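Local coordinates for Mll8374 protein (Mesorhizobium loti, PDB 3B5E), which probably hydrolyses carboxylic ester bonds, as a serine carboxylesterase of the alpha/beta-hydrolase fold, at residues A[65-75]-A[87-95]; A[158-166]-A[205-213]. One frame throughout, in Å; residues are numbered along the deposited sequence.

Contact 1 (A[65-75]-A[87-95]). With EDO (1,2-ethanediol), chain E; SO4 (sulfate ion), chain C.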
loop_
_atom_site.group_PDB
_atom_site.type_symbol
_atom_site.label_atom_id
_atom_site.label_comp_id
_atom_site.label_asym_id
_atom_site.label_seq_id
_atom_site.Cartn_x
_atom_site.Cartn_y
_atom_site.Cartn_z
ATOM N N ARG A 65 7.570 3.368 10.629
ATOM C CA ARG A 65 8.654 3.505 11.606
ATOM C C ARG A 65 8.794 4.894 12.211
ATOM O O ARG A 65 9.598 5.091 13.114
ATOM C CB ARG A 65 9.961 3.084 10.978
ATOM C CG ARG A 65 9.885 1.683 10.466
ATOM C CD ARG A 65 11.233 1.067 10.281
ATOM N NE ARG A 65 12.126 1.857 9.439
ATOM C CZ ARG A 65 13.327 1.448 9.038
ATOM N NH1 ARG A 65 13.796 0.260 9.393
ATOM N NH2 ARG A 65 14.070 2.233 8.277
ATOM N N ILE A 66 7.985 5.833 11.748
ATOM C CA ILE A 66 8.035 7.217 12.205
ATOM C C ILE A 66 6.793 7.526 13.037
ATOM O O ILE A 66 5.681 7.411 12.530
ATOM C CB ILE A 66 8.109 8.164 10.987
ATOM C CG1 ILE A 66 9.395 7.898 10.207
ATOM C CG2 ILE A 66 8.053 9.629 11.410
ATOM C CD1 ILE A 66 9.408 8.518 8.879
ATOM N N PRO A 67 6.973 7.911 14.315
ATOM C CA PRO A 67 5.828 8.299 15.121
ATOM C C PRO A 67 5.124 9.554 14.592
ATOM O O PRO A 67 5.750 10.468 14.061
ATOM C CB PRO A 67 6.442 8.572 16.505
ATOM C CG PRO A 67 7.719 7.817 16.509
ATOM C CD PRO A 67 8.219 7.976 15.099
ATOM N N GLN A 68 3.812 9.555 14.713
ATOM C CA GLN A 68 2.997 10.723 14.416
ATOM C C GLN A 68 1.856 10.693 15.408
ATOM O O GLN A 68 0.917 9.891 15.290
ATOM C CB GLN A 68 2.450 10.716 13.019
ATOM C CG GLN A 68 1.480 11.873 12.828
ATOM C CD GLN A 68 1.117 12.067 11.412
ATOM O OE1 GLN A 68 1.944 11.852 10.542
ATOM N NE2 GLN A 68 -0.139 12.466 11.148
ATOM N N GLU A 69 1.958 11.561 16.409
ATOM C CA GLU A 69 0.977 11.631 17.472
ATOM C C GLU A 69 0.849 10.244 18.102
ATOM O O GLU A 69 1.859 9.676 18.518
ATOM C CB GLU A 69 -0.337 12.189 16.926
ATOM C CG GLU A 69 -0.148 13.494 16.160
ATOM C CD GLU A 69 -1.342 14.427 16.237
ATOM O OE1 GLU A 69 -2.364 14.081 16.874
ATOM O OE2 GLU A 69 -1.251 15.527 15.660
ATOM N N ASP A 70 -0.360 9.688 18.146
ATOM C CA ASP A 70 -0.595 8.359 18.750
ATOM C C ASP A 70 -0.402 7.211 17.764
ATOM O O ASP A 70 -0.549 6.050 18.133
ATOM C CB ASP A 70 -1.995 8.273 19.363
ATOM C CG ASP A 70 -2.152 9.179 20.588
ATOM O OD1 ASP A 70 -1.241 9.184 21.463
ATOM O OD2 ASP A 70 -3.183 9.890 20.662
ATOM N N GLY A 71 -0.064 7.531 16.522
ATOM C CA GLY A 71 0.170 6.511 15.515
ATOM C C GLY A 71 1.504 6.708 14.847
ATOM O O GLY A 71 2.472 7.077 15.496
ATOM N N PHE A 72 1.533 6.424 13.545
ATOM C CA PHE A 72 2.762 6.262 12.792
ATOM C C PHE A 72 2.566 6.738 11.346
ATOM O O PHE A 72 1.428 6.934 10.859
ATOM C CB PHE A 72 3.238 4.782 12.865
ATOM C CG PHE A 72 3.391 4.294 14.284
ATOM C CD1 PHE A 72 4.577 4.508 14.975
ATOM C CD2 PHE A 72 2.312 3.710 14.972
ATOM C CE1 PHE A 72 4.691 4.143 16.309
ATOM C CE2 PHE A 72 2.431 3.337 16.306
ATOM C CZ PHE A 72 3.622 3.556 16.965
ATOM N N ARG A 73 3.693 6.933 10.685
ATOM C CA ARG A 73 3.727 7.237 9.273
ATOM C C ARG A 73 4.927 6.560 8.641
ATOM O O ARG A 73 5.808 6.077 9.338
ATOM C CB ARG A 73 3.756 8.755 9.043
ATOM C CG ARG A 73 4.913 9.529 9.744
ATOM C CD ARG A 73 4.833 11.036 9.463
ATOM N NE ARG A 73 4.809 11.257 8.018
ATOM C CZ ARG A 73 3.769 11.638 7.296
ATOM N NH1 ARG A 73 2.625 12.001 7.865
ATOM N NH2 ARG A 73 3.902 11.726 5.974
ATOM N N TRP A 74 4.937 6.562 7.310
ATOM C CA TRP A 74 5.860 5.764 6.501
ATOM C C TRP A 74 7.125 6.509 6.078
ATOM O O TRP A 74 8.143 5.902 5.813
ATOM C CB TRP A 74 5.094 5.225 5.280
ATOM C CG TRP A 74 4.045 4.221 5.744
ATOM C CD1 TRP A 74 2.718 4.441 5.926
ATOM C CD2 TRP A 74 4.284 2.860 6.130
ATOM N NE1 TRP A 74 2.116 3.321 6.423
ATOM C CE2 TRP A 74 3.051 2.330 6.557
ATOM C CE3 TRP A 74 5.426 2.052 6.188
ATOM C CZ2 TRP A 74 2.923 1.034 6.982
ATOM C CZ3 TRP A 74 5.290 0.772 6.613
ATOM C CH2 TRP A 74 4.051 0.275 7.016
ATOM N N PHE A 75 7.032 7.826 5.979
ATOM C CA PHE A 75 8.188 8.668 5.658
ATOM C C PHE A 75 7.888 10.103 6.063
ATOM O O PHE A 75 6.737 10.481 6.193
ATOM C CB PHE A 75 8.608 8.558 4.172
ATOM C CG PHE A 75 7.474 8.642 3.192
ATOM C CD1 PHE A 75 6.906 9.878 2.842
ATOM C CD2 PHE A 75 6.980 7.493 2.573
ATOM C CE1 PHE A 75 5.889 9.959 1.914
ATOM C CE2 PHE A 75 5.928 7.563 1.679
ATOM C CZ PHE A 75 5.379 8.814 1.334
ATOM N N SER A 87 13.978 10.549 3.110
ATOM C CA SER A 87 13.127 9.693 3.908
ATOM C C SER A 87 12.350 8.657 3.093
ATOM O O SER A 87 12.305 7.481 3.459
ATOM C CB SER A 87 12.195 10.536 4.752
ATOM O OG SER A 87 11.475 9.715 5.649
ATOM N N ILE A 88 11.775 9.078 1.972
ATOM C CA ILE A 88 11.076 8.141 1.089
ATOM C C ILE A 88 12.058 7.067 0.631
ATOM O O ILE A 88 11.766 5.890 0.662
ATOM C CB ILE A 88 10.447 8.832 -0.159
ATOM C CG1 ILE A 88 9.374 9.862 0.253
ATOM C CG2 ILE A 88 9.811 7.781 -1.135
ATOM C CD1 ILE A 88 8.822 10.756 -0.873
ATOM N N LEU A 89 13.233 7.492 0.217
ATOM C CA LEU A 89 14.225 6.545 -0.291
ATOM C C LEU A 89 14.649 5.520 0.789
ATOM O O LEU A 89 14.706 4.315 0.507
ATOM C CB LEU A 89 15.418 7.285 -0.871
ATOM C CG LEU A 89 15.385 7.669 -2.365
ATOM C CD1 LEU A 89 14.055 8.257 -2.828
ATOM C CD2 LEU A 89 16.500 8.640 -2.650
ATOM N N ALA A 90 14.899 5.998 2.013
ATOM C CA ALA A 90 15.406 5.162 3.087
ATOM C C ALA A 90 14.352 4.163 3.528
ATOM O O ALA A 90 14.650 2.982 3.714
ATOM C CB ALA A 90 15.888 6.011 4.274
ATOM N N GLU A 91 13.134 4.645 3.716
ATOM C CA GLU A 91 12.037 3.822 4.232
ATOM C C GLU A 91 11.549 2.829 3.196
ATOM O O GLU A 91 11.219 1.690 3.527
ATOM C CB GLU A 91 10.915 4.717 4.766
ATOM C CG GLU A 91 11.335 5.594 5.959
ATOM C CD GLU A 91 11.832 4.775 7.147
ATOM O OE1 GLU A 91 11.147 3.818 7.569
ATOM O OE2 GLU A 91 12.930 5.086 7.648
ATOM N N THR A 92 11.555 3.240 1.934
ATOM C CA THR A 92 11.177 2.351 0.853
ATOM C C THR A 92 12.227 1.219 0.707
ATOM O O THR A 92 11.864 0.057 0.504
ATOM C CB THR A 92 10.924 3.138 -0.465
ATOM O OG1 THR A 92 9.993 4.210 -0.228
ATOM C CG2 THR A 92 10.377 2.245 -1.552
ATOM N N ALA A 93 13.515 1.552 0.846
ATOM C CA ALA A 93 14.602 0.560 0.824
ATOM C C ALA A 93 14.461 -0.421 1.983
ATOM O O ALA A 93 14.602 -1.646 1.811
ATOM C CB ALA A 93 15.970 1.249 0.873
ATOM N N ALA A 94 14.213 0.118 3.173
ATOM C CA ALA A 94 13.996 -0.702 4.351
ATOM C C ALA A 94 12.798 -1.619 4.154
ATOM O O ALA A 94 12.876 -2.817 4.457
ATOM C CB ALA A 94 13.839 0.162 5.592
ATOM N N PHE A 95 11.702 -1.083 3.621
ATOM C CA PHE A 95 10.494 -1.895 3.433
ATOM C C PHE A 95 10.648 -3.027 2.397
ATOM O O PHE A 95 10.100 -4.134 2.593
ATOM C CB PHE A 95 9.300 -1.019 3.112
ATOM C CG PHE A 95 7.988 -1.735 3.247
ATOM C CD1 PHE A 95 7.399 -1.902 4.499
ATOM C CD2 PHE A 95 7.373 -2.284 2.128
ATOM C CE1 PHE A 95 6.189 -2.574 4.634
ATOM C CE2 PHE A 95 6.164 -2.957 2.245
ATOM C CZ PHE A 95 5.579 -3.118 3.507
HETATM C C1 EDO E . 5.337 12.390 17.226
HETATM O O1 EDO E . 4.725 11.528 18.202
HETATM C C2 EDO E . 4.650 13.755 17.222
HETATM O O2 EDO E . 3.830 13.904 16.058
HETATM S S SO4 C . 0.198 12.492 4.738
HETATM O O1 SO4 C . 1.198 11.673 4.102
HETATM O O2 SO4 C . 0.282 12.503 6.186
HETATM O O3 SO4 C . -1.085 11.963 4.494
HETATM O O4 SO4 C . 0.355 13.872 4.302
HETATM O O HOH W 1 8.482 3.805 7.827
#
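The small hairpin of strands 66-68 and 71-73, closed by a type II' turn from Q68 to G71, is joined at its base to helix 85-106 beside the presumed nucleophile elbow of this alpha/beta-hydrolase. There E91, bent at chi2 (-59°), brings its carboxylate to R65 in a side-on salt bridge. R65 NE reaches E91 OE1 at 2.9 Å, on the syn lone pair and tilted from the guanidinium plane; R65 NH2 reaches E91 OE2 at 3.1 Å, nearly straight at 173° but above the carboxylate plane. The two flat groups are turned 55° apart. A94 CB lies over one guanidinium face, 3.4 Å from R65 NH2. A water ties the charged pair to the backbone, accepting from R65 N and donating to W74 O and to E91 OE1, the last at 2.7 Å. About a turn earlier in the helix, I88 CG1 sits over a face of the F75 ring, 3.7 Å from its centroid, while F83 meets that ring edge-to-face. W74 CZ3 touches F95 CE1 at 4.0 Å; the indole NE1 is bonded to H37 O. R73 braces the hairpin end: its NE and NH2 both grip F75 O, NH1 bonds Q68 OE1 at 2.8 Å, and NH1 and NH2 hold a sulfate, probably from the crystallisation liquor, that is also bonded to S39 OG. E91 OE1 thus takes both an arginine N-H and a water proton, which would favour its ionised form; the charge pair lies on the more exposed side, with W74 and F75 more deeply buried.

Contact 2 (A[158-166]-A[205-213])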
loop_
_atom_site.group_PDB
_atom_site.type_symbol
_atom_site.label_atom_id
_atom_site.label_comp_id
_atom_site.label_asym_id
_atom_site.label_seq_id
_atom_site.Cartn_x
_atom_site.Cartn_y
_atom_site.Cartn_z
ATOM N N GLY A 158 3.702 -5.299 -16.687
ATOM C CA GLY A 158 3.212 -6.483 -16.023
ATOM C C GLY A 158 2.589 -6.227 -14.666
ATOM O O GLY A 158 1.924 -7.126 -14.128
ATOM N N ILE A 159 2.792 -5.043 -14.084
ATOM C CA ILE A 159 2.178 -4.740 -12.796
ATOM C C ILE A 159 0.743 -4.196 -12.998
ATOM O O ILE A 159 0.513 -3.303 -13.800
ATOM C CB ILE A 159 3.065 -3.767 -11.956
ATOM C CG1 ILE A 159 4.426 -4.411 -11.713
ATOM C CG2 ILE A 159 2.429 -3.410 -10.619
ATOM C CD1 ILE A 159 5.450 -3.462 -11.112
ATOM N N ARG A 160 -0.213 -4.770 -12.283
ATOM C CA ARG A 160 -1.538 -4.213 -12.228
ATOM C C ARG A 160 -1.676 -3.357 -10.975
ATOM O O ARG A 160 -1.424 -3.833 -9.842
ATOM C CB ARG A 160 -2.579 -5.326 -12.210
ATOM C CG ARG A 160 -2.637 -6.143 -13.491
ATOM C CD ARG A 160 -3.496 -7.421 -13.230
ATOM N NE ARG A 160 -4.936 -7.105 -13.084
ATOM C CZ ARG A 160 -5.744 -7.358 -12.035
ATOM N NH1 ARG A 160 -5.355 -7.959 -10.909
ATOM N NH2 ARG A 160 -7.003 -6.990 -12.136
ATOM N N THR A 161 -2.108 -2.118 -11.189
ATOM C CA THR A 161 -2.326 -1.165 -10.129
ATOM C C THR A 161 -3.777 -0.691 -10.172
ATOM O O THR A 161 -4.285 -0.318 -11.240
ATOM C CB THR A 161 -1.401 0.039 -10.294
ATOM O OG1 THR A 161 -0.079 -0.419 -10.616
ATOM C CG2 THR A 161 -1.376 0.860 -9.013
ATOM N N LEU A 162 -4.448 -0.755 -9.022
ATOM C CA LEU A 162 -5.747 -0.170 -8.834
ATOM C C LEU A 162 -5.534 1.135 -8.034
ATOM O O LEU A 162 -4.772 1.142 -7.066
ATOM C CB LEU A 162 -6.662 -1.136 -8.066
ATOM C CG LEU A 162 -7.979 -0.594 -7.564
ATOM C CD1 LEU A 162 -9.014 -0.330 -8.700
ATOM C CD2 LEU A 162 -8.527 -1.565 -6.518
ATOM N N ILE A 163 -6.209 2.217 -8.456
ATOM C CA ILE A 163 -6.245 3.500 -7.750
ATOM C C ILE A 163 -7.696 3.831 -7.466
ATOM O O ILE A 163 -8.565 3.699 -8.376
ATOM C CB ILE A 163 -5.577 4.639 -8.596
ATOM C CG1 ILE A 163 -4.075 4.380 -8.748
ATOM C CG2 ILE A 163 -5.902 6.021 -7.996
ATOM C CD1 ILE A 163 -3.422 5.247 -9.823
ATOM N N ILE A 164 -8.011 4.182 -6.211
ATOM C CA ILE A 164 -9.340 4.680 -5.896
ATOM C C ILE A 164 -9.254 6.068 -5.298
ATOM O O ILE A 164 -8.701 6.251 -4.204
ATOM C CB ILE A 164 -10.089 3.785 -4.937
ATOM C CG1 ILE A 164 -10.025 2.328 -5.388
ATOM C CG2 ILE A 164 -11.576 4.290 -4.801
ATOM C CD1 ILE A 164 -10.901 1.397 -4.556
ATOM N N ALA A 165 -9.754 7.038 -6.067
ATOM C CA ALA A 165 -9.813 8.444 -5.719
ATOM C C ALA A 165 -11.171 8.758 -5.159
ATOM O O ALA A 165 -12.195 8.194 -5.550
ATOM C CB ALA A 165 -9.564 9.325 -6.954
ATOM N N GLY A 166 -11.196 9.753 -4.282
ATOM C CA GLY A 166 -12.466 10.206 -3.764
ATOM C C GLY A 166 -12.921 11.492 -4.446
ATOM O O GLY A 166 -12.211 12.472 -4.449
ATOM N N ASP A 205 -14.724 1.094 -1.115
ATOM C CA ASP A 205 -13.360 0.730 -1.493
ATOM C C ASP A 205 -13.158 -0.759 -1.509
ATOM O O ASP A 205 -12.611 -1.298 -2.466
ATOM C CB ASP A 205 -12.335 1.395 -0.580
ATOM C CG ASP A 205 -12.476 2.896 -0.602
ATOM O OD1 ASP A 205 -11.909 3.465 -1.548
ATOM O OD2 ASP A 205 -13.205 3.481 0.241
ATOM N N ALA A 206 -13.643 -1.433 -0.467
ATOM C CA ALA A 206 -13.537 -2.899 -0.367
ATOM C C ALA A 206 -14.236 -3.603 -1.522
ATOM O O ALA A 206 -13.697 -4.547 -2.093
ATOM C CB ALA A 206 -14.126 -3.373 0.913
ATOM N N ALA A 207 -15.431 -3.137 -1.861
ATOM C CA ALA A 207 -16.172 -3.703 -2.973
ATOM C C ALA A 207 -15.379 -3.623 -4.286
ATOM O O ALA A 207 -15.299 -4.580 -5.058
ATOM C CB ALA A 207 -17.498 -3.000 -3.128
ATOM N N ILE A 208 -14.790 -2.469 -4.539
ATOM C CA ILE A 208 -13.980 -2.288 -5.749
ATOM C C ILE A 208 -12.716 -3.155 -5.743
ATOM O O ILE A 208 -12.412 -3.803 -6.754
ATOM C CB ILE A 208 -13.602 -0.819 -5.978
ATOM C CG1 ILE A 208 -14.851 -0.009 -6.411
ATOM C CG2 ILE A 208 -12.513 -0.686 -7.022
ATOM C CD1 ILE A 208 -14.655 1.521 -6.388
ATOM N N VAL A 209 -11.969 -3.160 -4.640
ATOM C CA VAL A 209 -10.740 -3.987 -4.569
ATOM C C VAL A 209 -11.081 -5.490 -4.851
ATOM O O VAL A 209 -10.395 -6.184 -5.614
ATOM C CB VAL A 209 -9.982 -3.837 -3.225
ATOM C CG1 VAL A 209 -8.731 -4.763 -3.209
ATOM C CG2 VAL A 209 -9.606 -2.374 -2.923
ATOM N N ARG A 210 -12.152 -5.968 -4.243
ATOM C CA ARG A 210 -12.639 -7.321 -4.482
ATOM C C ARG A 210 -12.930 -7.611 -5.923
ATOM O O ARG A 210 -12.484 -8.638 -6.451
ATOM C CB ARG A 210 -13.917 -7.559 -3.721
ATOM C CG ARG A 210 -13.724 -8.372 -2.546
ATOM C CD ARG A 210 -14.940 -8.306 -1.685
ATOM N NE ARG A 210 -15.875 -9.330 -2.067
ATOM C CZ ARG A 210 -15.750 -10.617 -1.775
ATOM N NH1 ARG A 210 -14.696 -11.068 -1.097
ATOM N NH2 ARG A 210 -16.691 -11.463 -2.179
ATOM N N GLN A 211 -13.681 -6.699 -6.542
ATOM C CA GLN A 211 -14.054 -6.747 -7.972
ATOM C C GLN A 211 -12.821 -6.743 -8.898
ATOM O O GLN A 211 -12.776 -7.428 -9.922
ATOM C CB GLN A 211 -14.996 -5.556 -8.299
ATOM C CG GLN A 211 -16.454 -5.746 -7.791
ATOM C CD GLN A 211 -17.268 -4.447 -7.467
ATOM O OE1 GLN A 211 -16.798 -3.297 -7.614
ATOM N NE2 GLN A 211 -18.506 -4.654 -7.005
ATOM N N TRP A 212 -11.831 -5.939 -8.534
ATOM C CA TRP A 212 -10.569 -5.839 -9.265
ATOM C C TRP A 212 -9.736 -7.106 -9.113
ATOM O O TRP A 212 -9.186 -7.597 -10.103
ATOM C CB TRP A 212 -9.807 -4.648 -8.746
ATOM C CG TRP A 212 -8.440 -4.456 -9.251
ATOM C CD1 TRP A 212 -8.071 -3.953 -10.450
ATOM C CD2 TRP A 212 -7.240 -4.689 -8.521
ATOM N NE1 TRP A 212 -6.693 -3.884 -10.527
ATOM C CE2 TRP A 212 -6.167 -4.336 -9.351
ATOM C CE3 TRP A 212 -6.973 -5.173 -7.239
ATOM C CZ2 TRP A 212 -4.836 -4.441 -8.934
ATOM C CZ3 TRP A 212 -5.654 -5.282 -6.826
ATOM C CH2 TRP A 212 -4.608 -4.922 -7.673
ATOM N N LEU A 213 -9.693 -7.649 -7.904
ATOM C CA LEU A 213 -8.980 -8.902 -7.645
ATOM C C LEU A 213 -9.609 -10.076 -8.404
ATOM O O LEU A 213 -8.882 -10.946 -8.917
ATOM C CB LEU A 213 -8.912 -9.217 -6.144
ATOM C CG LEU A 213 -7.953 -8.382 -5.294
ATOM C CD1 LEU A 213 -8.081 -8.765 -3.843
ATOM C CD2 LEU A 213 -6.508 -8.520 -5.787
HETATM O O HOH W 2 -5.194 -2.949 -12.883
#
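R160 and L162 hold the indole of W212 between them, one on each face. The R160 guanidinium lies nearly flat on the ring, planes 15° apart, and its CZ stands 4.2 Å from the centroid of the five-membered ring, a cation-pi contact. From the opposite face L162 CB comes within 3.5 Å of that same centroid. R160 NH2 also donates to W212 O at 3.0 Å, almost straight at 169° though above the carbonyl plane, so one residue is gripped by both its ring and its backbone. With CG anti to the backbone N (chi1 174°), the indole reaches across to the strand, and a water links W212 NE1 to T161 O. Without the indole, as with an alanine here, the R160 guanidinium would probably lose its stacking surface and a gap would open beside L162. One turn back toward the helix N-terminus, L162 CD2 packs on V209 CG2, and I164 CD1 meets I208 CG2 tip to tip at 3.6 Å. Farther out, I208 and W212 also touch neighbouring strand 189-195. Strand 160-166 and helix segment 205-213 run nearly antiparallel, their apolar interface ending in the stacked arginine and, oppositely, the D205 carboxylate, salt-bridged to R143.

Contact 1 and contact 2 lie on opposite sides of the chain's centre, their centres 24 Å apart and their nearest atoms about 12 Å apart, without touching. They follow in series along the chain. The 65-75/87-95 contact adjoins the probable active site: W74 packs on the presumed elbow of G117, S119 and G121, and W74 N bonds N120 OD1. Contact 2 joins the later part of the main sheet to the last helix. Strand 160-166 runs toward D169, and H199 precedes helix 203-214; both residues, with S119, fit a Ser-His-Asp triad. Contact 2 is thus core packing, related to the site only through these chain neighbours.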